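Long-range contact in Cel44C (Paenibacillus polymyxa, PDB 2YKK), which hydrolyses the beta-1,4-linked glucan backbone of xyloglucan and cellulose, through the family 44 glycoside hydrolase region of a longer multidomain protein: residues Ile12-Phe17 against Phe464-Ala469. The protein carries 2 engineered substitutions. Residues are numbered along the deposited sequence; the frame is centred on the assembly and turned at random. Where two conformers were deposited one is given.
Sequences IKVDTF and FDLSGA. Unlike the reference sequence in segment 12-17: F17 (reference Ser).
D465 N donates to I12 O at 2.9 Å, V14 N to D465 O, and S467 N to V14 O. These backbone bonds pair strands 12-15 and 464-467 in parallel. One residue past strand 12-15, T16 still bonds the other strand. S467 O takes two donors from it, T16 N at 3.0 Å and T16 OG1 at 2.9 Å. The hydroxyl sits between the backbone N and the carbonyl carbon (chi1 60°) and meets S467 O in the carbonyl plane, on a lone pair.

One water donates to T16 OG1 and accepts from A469 N. Another bonds S467 OG and lies 3.0 Å from both V14 O and D465 OD1.

D15 OD1 closes an Asx turn by accepting from F17 N, above the carboxylate plane, and packs on S467 CB.

Apolar contacts line the buried face. I12 CG2 lies beside F464 CD2 at 3.7 Å, both side chains pointing the same way. V14 CB meets L466 CD2 at 4.0 Å.

At the exposed end the ring of F17, which differs from the reference sequence, lies against G468 and A469. A469 N is near the ring plane, at the edge, and F17 CE1 is 4.0 Å from A469 CB.

The pair ties the first strand, 8-22, to strand 460-467 of the C-terminal part, in the beta domain beside the TIM barrel. Strand 421-427 flanks 8-22, strand 500-505 flanks 460-467, and strand 446-453 packs against the buried face.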
loop_
_atom_site.group_PDB
_atom_site.type_symbol
_atom_site.label_atom_id
_atom_site.label_comp_id
_atom_site.label_asym_id
_atom_site.label_seq_id
_atom_site.Cartn_x
_atom_site.Cartn_y
_atom_site.Cartn_z
ATOM N N ILE A 12 -12.762 24.414 12.307
ATOM C CA ILE A 12 -12.914 23.236 11.433
ATOM C C ILE A 12 -14.333 23.229 10.913
ATOM O O ILE A 12 -15.285 23.255 11.686
ATOM C CB ILE A 12 -12.598 21.964 12.215
ATOM C CG1 ILE A 12 -11.082 21.963 12.501
ATOM C CG2 ILE A 12 -13.015 20.643 11.412
ATOM C CD1 ILE A 12 -10.579 20.804 13.278
ATOM N N LYS A 13 -14.479 23.195 9.599
ATOM C CA LYS A 13 -15.797 23.203 8.991
ATOM C C LYS A 13 -16.022 21.847 8.340
ATOM O O LYS A 13 -15.194 21.436 7.531
ATOM C CB LYS A 13 -15.807 24.255 7.905
ATOM C CG LYS A 13 -15.519 25.695 8.398
ATOM C CD LYS A 13 -15.729 26.688 7.226
ATOM C CE LYS A 13 -17.064 26.415 6.488
ATOM N NZ LYS A 13 -17.018 26.681 5.005
ATOM N N VAL A 14 -17.087 21.153 8.725
ATOM C CA VAL A 14 -17.436 19.833 8.168
ATOM C C VAL A 14 -18.809 19.953 7.509
ATOM O O VAL A 14 -19.767 20.433 8.134
ATOM C CB VAL A 14 -17.493 18.747 9.263
ATOM C CG1 VAL A 14 -17.816 17.333 8.626
ATOM C CG2 VAL A 14 -16.140 18.677 9.961
ATOM N N ASP A 15 -18.893 19.561 6.242
ATOM C CA ASP A 15 -20.137 19.685 5.504
ATOM C C ASP A 15 -20.451 18.304 4.907
ATOM O O ASP A 15 -19.807 17.887 3.948
ATOM C CB ASP A 15 -20.005 20.735 4.407
ATOM C CG ASP A 15 -21.321 20.940 3.647
ATOM O OD1 ASP A 15 -22.242 20.100 3.787
ATOM O OD2 ASP A 15 -21.419 21.967 2.934
ATOM N N THR A 16 -21.429 17.616 5.487
ATOM C CA THR A 16 -21.749 16.242 5.088
ATOM C C THR A 16 -22.461 16.146 3.753
ATOM O O THR A 16 -22.682 15.035 3.245
ATOM C CB THR A 16 -22.641 15.532 6.090
ATOM O OG1 THR A 16 -23.874 16.256 6.219
ATOM C CG2 THR A 16 -21.943 15.408 7.462
ATOM N N PHE A 17 -22.845 17.292 3.199
ATOM C CA PHE A 17 -23.463 17.286 1.868
ATOM C C PHE A 17 -22.431 17.447 0.766
ATOM O O PHE A 17 -22.751 17.200 -0.410
ATOM C CB PHE A 17 -24.445 18.464 1.702
ATOM C CG PHE A 17 -25.480 18.584 2.805
ATOM C CD1 PHE A 17 -26.009 17.465 3.452
ATOM C CD2 PHE A 17 -25.948 19.872 3.177
ATOM C CE1 PHE A 17 -26.963 17.614 4.455
ATOM C CE2 PHE A 17 -26.901 20.018 4.198
ATOM C CZ PHE A 17 -27.416 18.896 4.814
ATOM N N PHE A 464 -15.676 23.280 16.005
ATOM C CA PHE A 464 -16.290 22.568 14.889
ATOM C C PHE A 464 -17.594 23.197 14.480
ATOM O O PHE A 464 -18.442 23.430 15.316
ATOM C CB PHE A 464 -16.591 21.133 15.282
ATOM C CG PHE A 464 -15.352 20.300 15.502
ATOM C CD1 PHE A 464 -14.734 20.287 16.739
ATOM C CD2 PHE A 464 -14.832 19.531 14.457
ATOM C CE1 PHE A 464 -13.593 19.502 16.956
ATOM C CE2 PHE A 464 -13.665 18.745 14.657
ATOM C CZ PHE A 464 -13.061 18.730 15.900
ATOM N N ASP A 465 -17.727 23.475 13.190
ATOM C CA ASP A 465 -19.010 23.908 12.637
ATOM C C ASP A 465 -19.468 22.828 11.679
ATOM O O ASP A 465 -18.777 22.528 10.706
ATOM C CB ASP A 465 -18.917 25.271 11.934
ATOM C CG ASP A 465 -20.283 25.764 11.435
ATOM O OD1 ASP A 465 -20.719 25.288 10.364
ATOM O OD2 ASP A 465 -20.937 26.592 12.128
ATOM N N LEU A 466 -20.618 22.209 11.995
ATOM C CA LEU A 466 -21.137 21.096 11.214
ATOM C C LEU A 466 -22.311 21.498 10.330
ATOM O O LEU A 466 -23.220 22.164 10.798
ATOM C CB LEU A 466 -21.579 19.946 12.136
ATOM C CG LEU A 466 -20.647 19.629 13.325
ATOM C CD1 LEU A 466 -21.300 18.630 14.264
ATOM C CD2 LEU A 466 -19.337 19.076 12.750
ATOM N N SER A 467 -22.300 21.049 9.074
ATOM C CA SER A 467 -23.452 21.185 8.175
ATOM C C SER A 467 -24.022 19.797 7.924
ATOM O O SER A 467 -23.323 18.908 7.383
ATOM C CB SER A 467 -23.028 21.825 6.864
ATOM O OG SER A 467 -22.621 23.146 7.103
ATOM N N GLY A 468 -25.266 19.597 8.345
ATOM C CA GLY A 468 -25.946 18.312 8.176
ATOM C C GLY A 468 -27.454 18.501 8.089
ATOM O O GLY A 468 -27.964 19.614 8.290
ATOM N N ALA A 469 -28.165 17.419 7.773
ATOM C CA ALA A 469 -29.625 17.482 7.580
ATOM C C ALA A 469 -30.356 17.428 8.915
ATOM O O ALA A 469 -31.509 17.883 9.018
ATOM C CB ALA A 469 -30.098 16.335 6.667
HETATM O O HOH W 1 -19.960 23.475 8.043
HETATM O O HOH W 2 -26.184 15.067 7.673
#